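Local atomic coordinates of Endonuclease/exonuclease/phosphatase (Beutenbergia cavernae DSM 12333, PDB entry 4RUW), a protein that belongs to the endonuclease/exonuclease/phosphatase family, joining a DNase I-like domain to an immunoglobulin-like domain and carrying a bound zinc ion in its structure. Residues 59-64 and 316-321; 84-89 and 312-317; 364-369 and 402-407; 376-381 and 393-398. All coordinates share one frame; numbering follows the deposited sequence. Where two conformers were deposited one is given.

Contact 1 of 4, residues 59-64 and 316-321; sequences MTWNIH and RFASDH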
loop_
_atom_site.group_PDB
_atom_site.type_symbol
_atom_site.label_atom_id
_atom_site.label_comp_id
_atom_site.label_asym_id
_atom_site.label_seq_id
_atom_site.Cartn_x
_atom_site.Cartn_y
_atom_site.Cartn_z
HETATM N N MSE A 59 -0.792 -7.742 -7.341
HETATM C CA MSE A 59 0.171 -6.845 -7.945
HETATM C C MSE A 59 -0.411 -5.447 -8.035
HETATM O O MSE A 59 -1.611 -5.282 -8.263
HETATM C CB MSE A 59 0.509 -7.364 -9.337
HETATM C CG MSE A 59 1.475 -6.493 -10.143
HETATM SE SE MSE A 59 1.974 -7.276 -11.842
HETATM C CE MSE A 59 3.404 -6.026 -12.294
ATOM N N THR A 60 0.433 -4.438 -7.839
ATOM C CA THR A 60 0.042 -3.067 -8.138
ATOM C C THR A 60 1.096 -2.411 -9.022
ATOM O O THR A 60 2.294 -2.660 -8.855
ATOM C CB THR A 60 -0.218 -2.220 -6.854
ATOM O OG1 THR A 60 -0.809 -0.964 -7.211
ATOM C CG2 THR A 60 1.057 -1.968 -6.074
ATOM N N TRP A 61 0.658 -1.571 -9.954
ATOM C CA TRP A 61 1.592 -0.953 -10.877
ATOM C C TRP A 61 1.050 0.342 -11.444
ATOM O O TRP A 61 -0.026 0.367 -12.040
ATOM C CB TRP A 61 1.876 -1.907 -12.040
ATOM C CG TRP A 61 3.120 -1.635 -12.831
ATOM C CD1 TRP A 61 4.114 -0.729 -12.553
ATOM C CD2 TRP A 61 3.511 -2.295 -14.044
ATOM N NE1 TRP A 61 5.094 -0.793 -13.525
ATOM C CE2 TRP A 61 4.745 -1.750 -14.446
ATOM C CE3 TRP A 61 2.935 -3.301 -14.830
ATOM C CZ2 TRP A 61 5.414 -2.180 -15.592
ATOM C CZ3 TRP A 61 3.593 -3.721 -15.961
ATOM C CH2 TRP A 61 4.820 -3.160 -16.335
ATOM N N ASN A 62 1.822 1.412 -11.296
ATOM C CA ASN A 62 1.557 2.651 -12.007
ATOM C C ASN A 62 2.227 2.503 -13.367
ATOM O O ASN A 62 3.456 2.451 -13.451
ATOM C CB ASN A 62 2.130 3.826 -11.222
ATOM C CG ASN A 62 1.920 5.161 -11.915
ATOM O OD1 ASN A 62 1.888 5.245 -13.142
ATOM N ND2 ASN A 62 1.784 6.223 -11.122
ATOM N N ILE A 63 1.419 2.390 -14.418
ATOM C CA ILE A 63 1.941 2.035 -15.731
ATOM C C ILE A 63 2.294 3.227 -16.615
ATOM O O ILE A 63 2.705 3.030 -17.761
ATOM C CB ILE A 63 0.983 1.093 -16.509
ATOM C CG1 ILE A 63 -0.318 1.810 -16.917
ATOM C CG2 ILE A 63 0.719 -0.170 -15.704
ATOM C CD1 ILE A 63 -1.108 1.074 -17.995
ATOM N N HIS A 64 2.125 4.451 -16.104
ATOM C CA HIS A 64 2.510 5.651 -16.854
ATOM C C HIS A 64 1.888 5.655 -18.266
ATOM O O HIS A 64 2.565 5.941 -19.259
ATOM C CB HIS A 64 4.039 5.746 -16.933
ATOM C CG HIS A 64 4.549 7.066 -17.428
ATOM N ND1 HIS A 64 5.249 7.201 -18.606
ATOM C CD2 HIS A 64 4.464 8.310 -16.894
ATOM C CE1 HIS A 64 5.571 8.473 -18.784
ATOM N NE2 HIS A 64 5.102 9.164 -17.760
ATOM N N ARG A 316 12.022 -3.752 -16.487
ATOM C CA ARG A 316 11.948 -2.653 -15.536
ATOM C C ARG A 316 11.703 -1.291 -16.187
ATOM O O ARG A 316 11.101 -0.414 -15.572
ATOM C CB ARG A 316 13.187 -2.614 -14.638
ATOM C CG ARG A 316 14.436 -2.081 -15.311
ATOM C CD ARG A 316 15.675 -2.339 -14.462
ATOM N NE ARG A 316 15.958 -3.770 -14.384
ATOM C CZ ARG A 316 16.834 -4.319 -13.549
ATOM N NH1 ARG A 316 17.508 -3.559 -12.698
ATOM N NH2 ARG A 316 17.027 -5.630 -13.558
ATOM N N PHE A 317 12.144 -1.116 -17.431
ATOM C CA PHE A 317 11.997 0.179 -18.090
ATOM C C PHE A 317 10.683 0.345 -18.843
ATOM O O PHE A 317 10.509 1.310 -19.576
ATOM C CB PHE A 317 13.215 0.499 -18.962
ATOM C CG PHE A 317 14.482 0.618 -18.167
ATOM C CD1 PHE A 317 14.602 1.604 -17.199
ATOM C CD2 PHE A 317 15.538 -0.257 -18.357
ATOM C CE1 PHE A 317 15.748 1.720 -16.443
ATOM C CE2 PHE A 317 16.691 -0.142 -17.601
ATOM C CZ PHE A 317 16.790 0.845 -16.641
ATOM N N ALA A 318 9.747 -0.577 -18.625
ATOM C CA ALA A 318 8.436 -0.484 -19.258
ATOM C C ALA A 318 7.595 0.678 -18.711
ATOM O O ALA A 318 6.682 1.159 -19.389
ATOM C CB ALA A 318 7.683 -1.788 -19.108
ATOM N N SER A 319 7.901 1.112 -17.487
ATOM C CA SER A 319 7.208 2.237 -16.859
ATOM C C SER A 319 8.189 2.993 -15.976
ATOM O O SER A 319 9.256 2.475 -15.648
ATOM C CB SER A 319 6.031 1.747 -16.008
ATOM O OG SER A 319 5.481 2.828 -15.266
ATOM N N ASP A 320 7.842 4.217 -15.588
ATOM C CA ASP A 320 8.680 4.944 -14.642
ATOM C C ASP A 320 8.451 4.536 -13.179
ATOM O O ASP A 320 9.146 5.028 -12.286
ATOM C CB ASP A 320 8.599 6.469 -14.848
ATOM C CG ASP A 320 7.230 7.047 -14.551
ATOM O OD1 ASP A 320 6.260 6.293 -14.344
ATOM O OD2 ASP A 320 7.133 8.287 -14.540
ATOM N N HIS A 321 7.488 3.641 -12.940
ATOM C CA HIS A 321 7.365 2.956 -11.650
ATOM C C HIS A 321 7.610 1.478 -11.864
ATOM O O HIS A 321 7.361 0.959 -12.958
ATOM C CB HIS A 321 5.960 3.099 -11.057
ATOM C CG HIS A 321 5.636 4.468 -10.543
ATOM N ND1 HIS A 321 5.328 4.713 -9.220
ATOM C CD2 HIS A 321 5.553 5.662 -11.177
ATOM C CE1 HIS A 321 5.079 6.001 -9.060
ATOM N NE2 HIS A 321 5.210 6.598 -10.231
HETATM O O HOH W 1 3.751 7.303 -13.903
#
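Trp61 and Asn62, at the C-terminal end of strand 55-62 in the DNase I-like fold, receive the loop 316-321 that links two other strands of the same sheet. The indole edge of Trp61 faces this loop: NE1 donates in the plane of the ring to His321 O (2.9 Å), although the nitrogen stands well above the plane of that carbonyl. Ala318 CB also lies at the ring edge, whereas Ile63 CG2 sits over one face. Asn62 O takes a hydrogen bond from Ser319 OG (2.7 Å), which arrives in the carbonyl plane on a lone pair; Ser319 OG in turn accepts from His321 N and closes an ST turn. With CG anti to the backbone N (chi1 179°), the Asn62 amide lies flat over the His321 ring, the planes 12° apart, and Asn62 CB makes a CH-pi contact 3.8 Å from the ring centroid. Asp235 hydrogen-bonds Asn62 ND2 and Asp296 hydrogen-bonds His321 ND1, which probably holds both stacked groups in their rotation; such a polar cluster at the strand ends is consistent with the cleft of DNase I-like relatives. Past Ile63 the chain turns, and His64 N donates to Asn62 OD1 (3.1 Å) in an Asx turn. The carboxylate of Asp320 reaches the His64 ring, whose ND1 hydrogen-bonds Val67 O, at a 49° tilt, with OD2 over one face and 3.6 Å from His64 CD2. A water gives one hydrogen to Asn62 OD1 and the other to Asp320 OD1, 2.7 Å from the latter.

Contact 2 of 4, residues 84-89 and 312-317; sequences IRAEAP and SLVDRF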
loop_
_atom_site.group_PDB
_atom_site.type_symbol
_atom_site.label_atom_id
_atom_site.label_comp_id
_atom_site.label_asym_id
_atom_site.label_seq_id
_atom_site.Cartn_x
_atom_site.Cartn_y
_atom_site.Cartn_z
ATOM N N ILE A 84 2.722 -8.218 -16.728
ATOM C CA ILE A 84 1.620 -8.786 -15.960
ATOM C C ILE A 84 1.500 -10.295 -16.199
ATOM O O ILE A 84 1.374 -11.067 -15.258
ATOM C CB ILE A 84 0.291 -8.062 -16.254
ATOM C CG1 ILE A 84 0.391 -6.584 -15.853
ATOM C CG2 ILE A 84 -0.865 -8.762 -15.553
ATOM C CD1 ILE A 84 -0.748 -5.714 -16.359
ATOM N N ARG A 85 1.567 -10.709 -17.463
ATOM C CA ARG A 85 1.475 -12.119 -17.822
ATOM C C ARG A 85 2.560 -12.944 -17.134
ATOM O O ARG A 85 2.294 -14.028 -16.616
ATOM C CB ARG A 85 1.600 -12.246 -19.345
ATOM C CG ARG A 85 1.369 -13.622 -19.923
ATOM C CD ARG A 85 1.466 -13.583 -21.465
ATOM N NE ARG A 85 0.509 -12.642 -22.057
ATOM C CZ ARG A 85 0.840 -11.545 -22.736
ATOM N NH1 ARG A 85 2.114 -11.237 -22.949
ATOM N NH2 ARG A 85 -0.111 -10.749 -23.211
ATOM N N ALA A 86 3.781 -12.423 -17.121
ATOM C CA ALA A 86 4.908 -13.130 -16.525
ATOM C C ALA A 86 4.767 -13.244 -15.010
ATOM O O ALA A 86 5.116 -14.265 -14.428
ATOM C CB ALA A 86 6.210 -12.441 -16.882
ATOM N N GLU A 87 4.251 -12.195 -14.374
ATOM C CA GLU A 87 4.091 -12.188 -12.923
ATOM C C GLU A 87 2.874 -13.011 -12.487
ATOM O O GLU A 87 2.809 -13.500 -11.359
ATOM C CB GLU A 87 3.986 -10.754 -12.405
ATOM C CG GLU A 87 5.233 -9.900 -12.651
ATOM C CD GLU A 87 6.431 -10.300 -11.797
ATOM O OE1 GLU A 87 6.313 -11.227 -10.960
ATOM O OE2 GLU A 87 7.495 -9.657 -11.956
ATOM N N ALA A 88 1.917 -13.167 -13.398
ATOM C CA ALA A 88 0.738 -14.003 -13.179
ATOM C C ALA A 88 0.008 -13.749 -11.845
ATOM O O ALA A 88 -0.295 -14.682 -11.113
ATOM C CB ALA A 88 1.115 -15.474 -13.321
ATOM N N PRO A 89 -0.291 -12.479 -11.527
ATOM C CA PRO A 89 -1.037 -12.238 -10.288
ATOM C C PRO A 89 -2.486 -12.719 -10.395
ATOM O O PRO A 89 -3.037 -12.841 -11.489
ATOM C CB PRO A 89 -1.005 -10.714 -10.169
ATOM C CG PRO A 89 -0.940 -10.242 -11.593
ATOM C CD PRO A 89 -0.046 -11.233 -12.277
ATOM N N SER A 312 8.864 -5.941 -9.691
ATOM C CA SER A 312 8.988 -6.606 -10.975
ATOM C C SER A 312 10.156 -6.055 -11.765
ATOM O O SER A 312 10.220 -4.853 -12.047
ATOM C CB SER A 312 7.712 -6.471 -11.789
ATOM O OG SER A 312 7.814 -7.247 -12.965
ATOM N N LEU A 313 11.078 -6.946 -12.126
ATOM C CA LEU A 313 12.235 -6.587 -12.935
ATOM C C LEU A 313 12.244 -7.372 -14.253
ATOM O O LEU A 313 13.270 -7.462 -14.926
ATOM C CB LEU A 313 13.535 -6.801 -12.154
ATOM C CG LEU A 313 13.646 -6.012 -10.842
ATOM C CD1 LEU A 313 14.923 -6.385 -10.105
ATOM C CD2 LEU A 313 13.611 -4.517 -11.092
ATOM N N VAL A 314 11.090 -7.919 -14.623
ATOM C CA VAL A 314 10.924 -8.581 -15.921
ATOM C C VAL A 314 11.285 -7.629 -17.073
ATOM O O VAL A 314 11.980 -8.005 -18.022
ATOM C CB VAL A 314 9.468 -9.112 -16.082
ATOM C CG1 VAL A 314 9.259 -9.730 -17.450
ATOM C CG2 VAL A 314 9.148 -10.122 -14.989
ATOM N N ASP A 315 10.813 -6.393 -16.980
ATOM C CA ASP A 315 11.070 -5.376 -17.996
ATOM C C ASP A 315 10.988 -4.049 -17.267
ATOM O O ASP A 315 9.992 -3.324 -17.366
ATOM C CB ASP A 315 10.001 -5.446 -19.087
ATOM C CG ASP A 315 10.379 -4.692 -20.350
ATOM O OD1 ASP A 315 11.456 -4.063 -20.408
ATOM O OD2 ASP A 315 9.577 -4.752 -21.301
ATOM N N ARG A 316 12.022 -3.752 -16.487
ATOM C CA ARG A 316 11.948 -2.653 -15.536
ATOM C C ARG A 316 11.703 -1.291 -16.187
ATOM O O ARG A 316 11.101 -0.414 -15.572
ATOM C CB ARG A 316 13.187 -2.614 -14.638
ATOM C CG ARG A 316 14.436 -2.081 -15.311
ATOM C CD ARG A 316 15.675 -2.339 -14.462
ATOM N NE ARG A 316 15.958 -3.770 -14.384
ATOM C CZ ARG A 316 16.834 -4.319 -13.549
ATOM N NH1 ARG A 316 17.508 -3.559 -12.698
ATOM N NH2 ARG A 316 17.027 -5.630 -13.558
ATOM N N PHE A 317 12.144 -1.116 -17.431
ATOM C CA PHE A 317 11.997 0.179 -18.090
ATOM C C PHE A 317 10.683 0.345 -18.843
ATOM O O PHE A 317 10.509 1.310 -19.576
ATOM C CB PHE A 317 13.215 0.499 -18.962
ATOM C CG PHE A 317 14.482 0.618 -18.167
ATOM C CD1 PHE A 317 14.602 1.604 -17.199
ATOM C CD2 PHE A 317 15.538 -0.257 -18.357
ATOM C CE1 PHE A 317 15.748 1.720 -16.443
ATOM C CE2 PHE A 317 16.691 -0.142 -17.601
ATOM C CZ PHE A 317 16.790 0.845 -16.641
HETATM O O HOH W 2 10.107 -9.669 -11.697
#
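Ser312 OG donates a hydrogen bond to Glu87 OE2 (2.6 Å). The donor meets the carboxylate on its anti side, 18° out of plane. The same oxygen accepts from a water that itself accepts from Leu313 N (2.9 Å), so the side chain of Glu87 binds the loop once directly and once through solvent. Val314 CG2 lies 3.5 Å from Glu87 OE2, while Val314 CG1 packs on Ala86 CB at 4.1 Å, both residues at the surface. A bend in the glutamate at chi2 (-71°) swings the carboxylate from the helix toward the loop. There His310 NE2 holds the other oxygen, OE1, and with both oxygens engaged the group is probably fixed in rotation. Further out, Ala88 N closes the last turn of the helix on Ile84 O (2.9 Å) before Ala88, with positive phi, leads the chain out of it. Arg57 NH1 hydrogen-bonds Glu87 O, and a backbone bond to Gly323 anchors Ser312. Asp315 ties the loop to the helix once more, by a salt bridge with Arg79. Helix 77-87 is the crossover of a beta-alpha-beta unit between the parallel, adjacent strands 55-62 and 91-98. The contact thus joins the C-terminal end of that crossover helix to the loop leaving edge strand 304-311, as part of the DNase I-like fold.

Contact 3 of 4, residues 364-369 and 402-407; sequences SVCKNR and DRCTVE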
loop_
_atom_site.group_PDB
_atom_site.type_symbol
_atom_site.label_atom_id
_atom_site.label_comp_id
_atom_site.label_asym_id
_atom_site.label_seq_id
_atom_site.Cartn_x
_atom_site.Cartn_y
_atom_site.Cartn_z
ATOM N N SER A 364 3.417 -7.892 14.971
ATOM C CA SER A 364 4.235 -7.186 13.996
ATOM C C SER A 364 4.639 -5.841 14.595
ATOM O O SER A 364 3.777 -5.036 14.961
ATOM C CB SER A 364 3.452 -6.969 12.699
ATOM O OG SER A 364 4.174 -6.134 11.802
ATOM N N VAL A 365 5.941 -5.609 14.713
ATOM C CA VAL A 365 6.454 -4.440 15.403
ATOM C C VAL A 365 7.315 -3.656 14.436
ATOM O O VAL A 365 8.225 -4.201 13.797
ATOM C CB VAL A 365 7.260 -4.829 16.650
ATOM C CG1 VAL A 365 7.740 -3.588 17.385
ATOM C CG2 VAL A 365 6.414 -5.677 17.557
ATOM N N CYS A 366 7.044 -2.362 14.362
ATOM C CA CYS A 366 7.688 -1.526 13.374
ATOM C C CYS A 366 8.224 -0.238 13.972
ATOM O O CYS A 366 7.474 0.533 14.574
ATOM C CB CYS A 366 6.688 -1.196 12.273
ATOM S SG CYS A 366 7.255 0.082 11.177
ATOM N N LYS A 367 9.526 -0.021 13.812
ATOM C CA LYS A 367 10.137 1.265 14.112
ATOM C C LYS A 367 10.038 2.108 12.843
ATOM O O LYS A 367 10.657 1.790 11.825
ATOM C CB LYS A 367 11.601 1.108 14.520
ATOM C CG LYS A 367 12.315 2.448 14.675
ATOM C CD LYS A 367 13.784 2.283 15.029
ATOM C CE LYS A 367 14.507 3.616 14.992
ATOM N NZ LYS A 367 15.965 3.473 15.280
ATOM N N ASN A 368 9.243 3.171 12.896
ATOM C CA ASN A 368 9.031 3.996 11.717
ATOM C C ASN A 368 9.743 5.324 11.873
ATOM O O ASN A 368 9.123 6.380 11.985
ATOM C CB ASN A 368 7.543 4.192 11.445
ATOM C CG ASN A 368 7.272 4.573 10.010
ATOM O OD1 ASN A 368 7.922 4.063 9.095
ATOM N ND2 ASN A 368 6.336 5.488 9.803
ATOM N N ARG A 369 11.065 5.242 11.892
ATOM C CA ARG A 369 11.909 6.354 12.280
ATOM C C ARG A 369 13.253 6.153 11.601
ATOM O O ARG A 369 13.780 5.041 11.583
ATOM C CB ARG A 369 12.047 6.306 13.801
ATOM C CG ARG A 369 12.807 7.406 14.477
ATOM C CD ARG A 369 12.662 7.216 15.984
ATOM N NE ARG A 369 13.584 8.044 16.747
ATOM C CZ ARG A 369 13.223 9.088 17.484
ATOM N NH1 ARG A 369 11.946 9.441 17.559
ATOM N NH2 ARG A 369 14.141 9.782 18.147
ATOM N N ASP A 402 14.449 -0.733 6.907
ATOM C CA ASP A 402 14.614 -2.124 7.306
ATOM C C ASP A 402 13.279 -2.805 7.567
ATOM O O ASP A 402 12.318 -2.180 8.027
ATOM C CB ASP A 402 15.483 -2.214 8.561
ATOM C CG ASP A 402 16.820 -1.538 8.393
ATOM O OD1 ASP A 402 17.399 -1.626 7.291
ATOM O OD2 ASP A 402 17.277 -0.899 9.362
ATOM N N ARG A 403 13.247 -4.101 7.282
ATOM C CA ARG A 403 12.085 -4.950 7.476
ATOM C C ARG A 403 11.586 -4.884 8.919
ATOM O O ARG A 403 12.387 -4.800 9.846
ATOM C CB ARG A 403 12.510 -6.378 7.127
ATOM C CG ARG A 403 11.438 -7.433 7.182
ATOM C CD ARG A 403 12.018 -8.758 6.736
ATOM N NE ARG A 403 11.037 -9.826 6.874
ATOM C CZ ARG A 403 11.261 -11.097 6.562
ATOM N NH1 ARG A 403 12.446 -11.466 6.099
ATOM N NH2 ARG A 403 10.299 -11.993 6.723
ATOM N N CYS A 404 10.258 -4.929 9.088
ATOM C CA CYS A 404 9.603 -5.019 10.403
ATOM C C CYS A 404 9.935 -6.339 11.101
ATOM O O CYS A 404 10.415 -7.284 10.472
ATOM C CB CYS A 404 8.071 -4.937 10.270
ATOM S SG CYS A 404 7.320 -3.323 9.895
ATOM N N THR A 405 9.655 -6.412 12.398
ATOM C CA THR A 405 9.843 -7.653 13.129
ATOM C C THR A 405 8.505 -8.311 13.410
ATOM O O THR A 405 7.684 -7.766 14.162
ATOM C CB THR A 405 10.574 -7.396 14.450
ATOM O OG1 THR A 405 11.788 -6.678 14.184
ATOM C CG2 THR A 405 10.908 -8.697 15.148
ATOM N N VAL A 406 8.291 -9.479 12.805
ATOM C CA VAL A 406 7.025 -10.191 12.914
ATOM C C VAL A 406 7.261 -11.568 13.524
ATOM O O VAL A 406 8.056 -12.357 13.008
ATOM C CB VAL A 406 6.349 -10.359 11.543
ATOM C CG1 VAL A 406 4.952 -10.937 11.706
ATOM C CG2 VAL A 406 6.284 -9.028 10.813
ATOM N N GLU A 407 6.597 -11.843 14.643
ATOM C CA GLU A 407 6.681 -13.145 15.302
ATOM C C GLU A 407 5.305 -13.759 15.382
ATOM O O GLU A 407 4.324 -13.058 15.619
ATOM C CB GLU A 407 7.237 -13.026 16.722
ATOM C CG GLU A 407 8.717 -12.729 16.792
ATOM C CD GLU A 407 9.285 -12.934 18.185
ATOM O OE1 GLU A 407 10.384 -12.414 18.451
ATOM O OE2 GLU A 407 8.630 -13.612 19.013
#
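Val365 and Thr405 form an antiparallel hydrogen-bonded pair, held by Val365 N to Thr405 O (2.8 Å) and by Thr405 N to Val365 O (3.0 Å). The second is the straighter, with 167° at the hydrogen. Thr405 O, already the acceptor of Val365 N, also receives a CA-H...O contact from Ser364 CA (3.5 Å). Ser364 faces Val406 in the neighbouring non-hydrogen-bonded pair, where Ser364 OG touches Val406 CG2 at 3.7 Å and finds its polar partner in Gln269. These two side chains turn to the face on which helix 266-270 lies. Val365 and Thr405 turn to the other face, into the beta sandwich of the immunoglobulin-like domain: Val365 packs on Val379, Ala381 and Val394, and Thr405 OG1 hydrogen-bonds Asp396 OD1. One residue beyond the pairing, Cys366 and Cys404 are assigned as a disulfide. Both were modelled in two conformers, and in the one described here Cys366 SG lies 3.6 Å from Cys404 SG, too far for a covalent bond. The extent of the cross-link from strand 360-367 to the residue just before edge strand 405-410 is therefore doubtful; in the crystal it may be only partly formed.

Contact 4 of 4, residues 376-381 and 393-398; sequences GTAVRA and TVTDSG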
loop_
_atom_site.group_PDB
_atom_site.type_symbol
_atom_site.label_atom_id
_atom_site.label_comp_id
_atom_site.label_asym_id
_atom_site.label_seq_id
_atom_site.Cartn_x
_atom_site.Cartn_y
_atom_site.Cartn_z
ATOM N N GLY A 376 19.718 4.474 17.078
ATOM C CA GLY A 376 19.872 3.576 18.205
ATOM C C GLY A 376 18.606 3.321 18.991
ATOM O O GLY A 376 18.595 2.477 19.883
ATOM N N THR A 377 17.536 4.048 18.681
ATOM C CA THR A 377 16.269 3.807 19.360
ATOM C C THR A 377 15.618 2.538 18.821
ATOM O O THR A 377 15.953 2.056 17.735
ATOM C CB THR A 377 15.279 4.985 19.233
ATOM O OG1 THR A 377 14.909 5.166 17.860
ATOM C CG2 THR A 377 15.882 6.271 19.791
ATOM N N ALA A 378 14.689 1.985 19.587
ATOM C CA ALA A 378 13.970 0.795 19.157
ATOM C C ALA A 378 12.511 0.924 19.551
ATOM O O ALA A 378 12.177 1.626 20.505
ATOM C CB ALA A 378 14.574 -0.451 19.793
ATOM N N VAL A 379 11.639 0.259 18.801
ATOM C CA VAL A 379 10.247 0.121 19.216
ATOM C C VAL A 379 10.061 -1.273 19.799
ATOM O O VAL A 379 10.423 -2.277 19.175
ATOM C CB VAL A 379 9.249 0.417 18.068
ATOM C CG1 VAL A 379 7.829 0.041 18.475
ATOM C CG2 VAL A 379 9.332 1.893 17.679
ATOM N N ARG A 380 9.538 -1.328 21.017
ATOM C CA ARG A 380 9.387 -2.595 21.712
ATOM C C ARG A 380 7.927 -2.819 22.062
ATOM O O ARG A 380 7.249 -1.918 22.557
ATOM C CB ARG A 380 10.253 -2.612 22.971
ATOM C CG ARG A 380 10.094 -3.846 23.834
ATOM C CD ARG A 380 11.209 -3.900 24.862
ATOM N NE ARG A 380 12.505 -3.963 24.194
ATOM C CZ ARG A 380 13.634 -3.460 24.687
ATOM N NH1 ARG A 380 13.635 -2.851 25.867
ATOM N NH2 ARG A 380 14.762 -3.564 23.994
ATOM N N ALA A 381 7.442 -4.016 21.767
ATOM C CA ALA A 381 6.092 -4.412 22.124
ATOM C C ALA A 381 6.151 -5.495 23.181
ATOM O O ALA A 381 6.945 -6.436 23.078
ATOM C CB ALA A 381 5.353 -4.927 20.913
ATOM N N THR A 393 7.924 -10.468 24.318
ATOM C CA THR A 393 8.458 -9.173 23.934
ATOM C C THR A 393 8.989 -9.269 22.511
ATOM O O THR A 393 9.699 -10.223 22.178
ATOM C CB THR A 393 9.593 -8.765 24.886
ATOM O OG1 THR A 393 9.081 -8.688 26.222
ATOM C CG2 THR A 393 10.178 -7.422 24.491
ATOM N N VAL A 394 8.616 -8.312 21.662
ATOM C CA VAL A 394 9.101 -8.271 20.290
ATOM C C VAL A 394 9.592 -6.857 20.014
ATOM O O VAL A 394 8.892 -5.881 20.303
ATOM C CB VAL A 394 8.000 -8.681 19.291
ATOM C CG1 VAL A 394 8.493 -8.566 17.858
ATOM C CG2 VAL A 394 7.524 -10.106 19.579
ATOM N N THR A 395 10.799 -6.747 19.469
ATOM C CA THR A 395 11.443 -5.452 19.303
ATOM C C THR A 395 11.851 -5.226 17.850
ATOM O O THR A 395 12.273 -6.158 17.164
ATOM C CB THR A 395 12.684 -5.340 20.216
ATOM O OG1 THR A 395 12.299 -5.600 21.569
ATOM C CG2 THR A 395 13.318 -3.953 20.136
ATOM N N ASP A 396 11.710 -3.988 17.380
ATOM C CA ASP A 396 12.220 -3.604 16.073
ATOM C C ASP A 396 13.197 -2.444 16.213
ATOM O O ASP A 396 12.877 -1.421 16.821
ATOM C CB ASP A 396 11.069 -3.204 15.153
ATOM C CG ASP A 396 11.486 -3.129 13.699
ATOM O OD1 ASP A 396 12.205 -4.032 13.239
ATOM O OD2 ASP A 396 11.101 -2.174 13.003
ATOM N N SER A 397 14.394 -2.604 15.658
ATOM C CA SER A 397 15.354 -1.509 15.636
ATOM C C SER A 397 15.688 -1.163 14.187
ATOM O O SER A 397 14.955 -1.536 13.278
ATOM C CB SER A 397 16.607 -1.861 16.434
ATOM O OG SER A 397 17.174 -3.066 15.975
ATOM N N GLY A 398 16.768 -0.428 13.967
ATOM C CA GLY A 398 17.160 -0.064 12.614
ATOM C C GLY A 398 16.483 1.216 12.164
ATOM O O GLY A 398 16.356 2.149 12.947
HETATM O O HOH W 3 18.035 0.961 16.309
#
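Arg380 and Thr395, a non-hydrogen-bonded pair, cross at a slant on one face of the beta hairpin formed by strands 378-384 and 390-396, at the edge of a sheet in the immunoglobulin-like sandwich. A bend at chi3 (-61°) folds the arginine back across the neighbouring strand, so that NE donates to Thr395 OG1 (3.1 Å) in the guanidinium plane, at its edge. Thr395 CG2 turns the other way and rests on Ala378 CB at 3.7 Å, while the aliphatic part of Arg380 runs obliquely past Thr393, its CG 3.6 Å from Thr393 CG2. Threonine methyls thus pack along this partly exposed face, and the Arg380 bond lies among them. Val379, Ala381, Val394 and Asp396 turn to the opposite face, where strand 360-367 of the second sheet covers the apolar three; Asp396, its OD1 held by Thr405 OG1, accepts there from Lys367 N through OD2. Two hydrogen-bonded pairs, Val379 with Asp396 and Ala381 with Val394, give four backbone bonds; the bond from Ala381 N to Val394 O measures 2.8 Å. Past Ala378 and Ser397 the chains separate, and a water bridges them, donating to Thr377 O (2.8 Å) and accepting from Gly398 N.

Overall arrangement
Contacts 1 and 2 share Arg316 and Phe317 and belong to the DNase I-like domain, their centres about 9 Å apart; Met59 and Trp61 pack on residues of 84-89. Contact 1 is buried and rich in polar side chains, whereas contact 2 is partly buried, with exposed alanine and valine alongside. Contacts 3 and 4 lie in the immunoglobulin-like domain and rest mainly on antiparallel backbone pairing. Contact 4 is nested within the loop closed by contact 3, and Lys367 NZ meets Gly398 O at 2.7 Å between them. Contact 3 is the more buried and holds the cysteines; contact 4 is the more open. The nearest atoms of contacts 1 and 3 are about 17 Å apart.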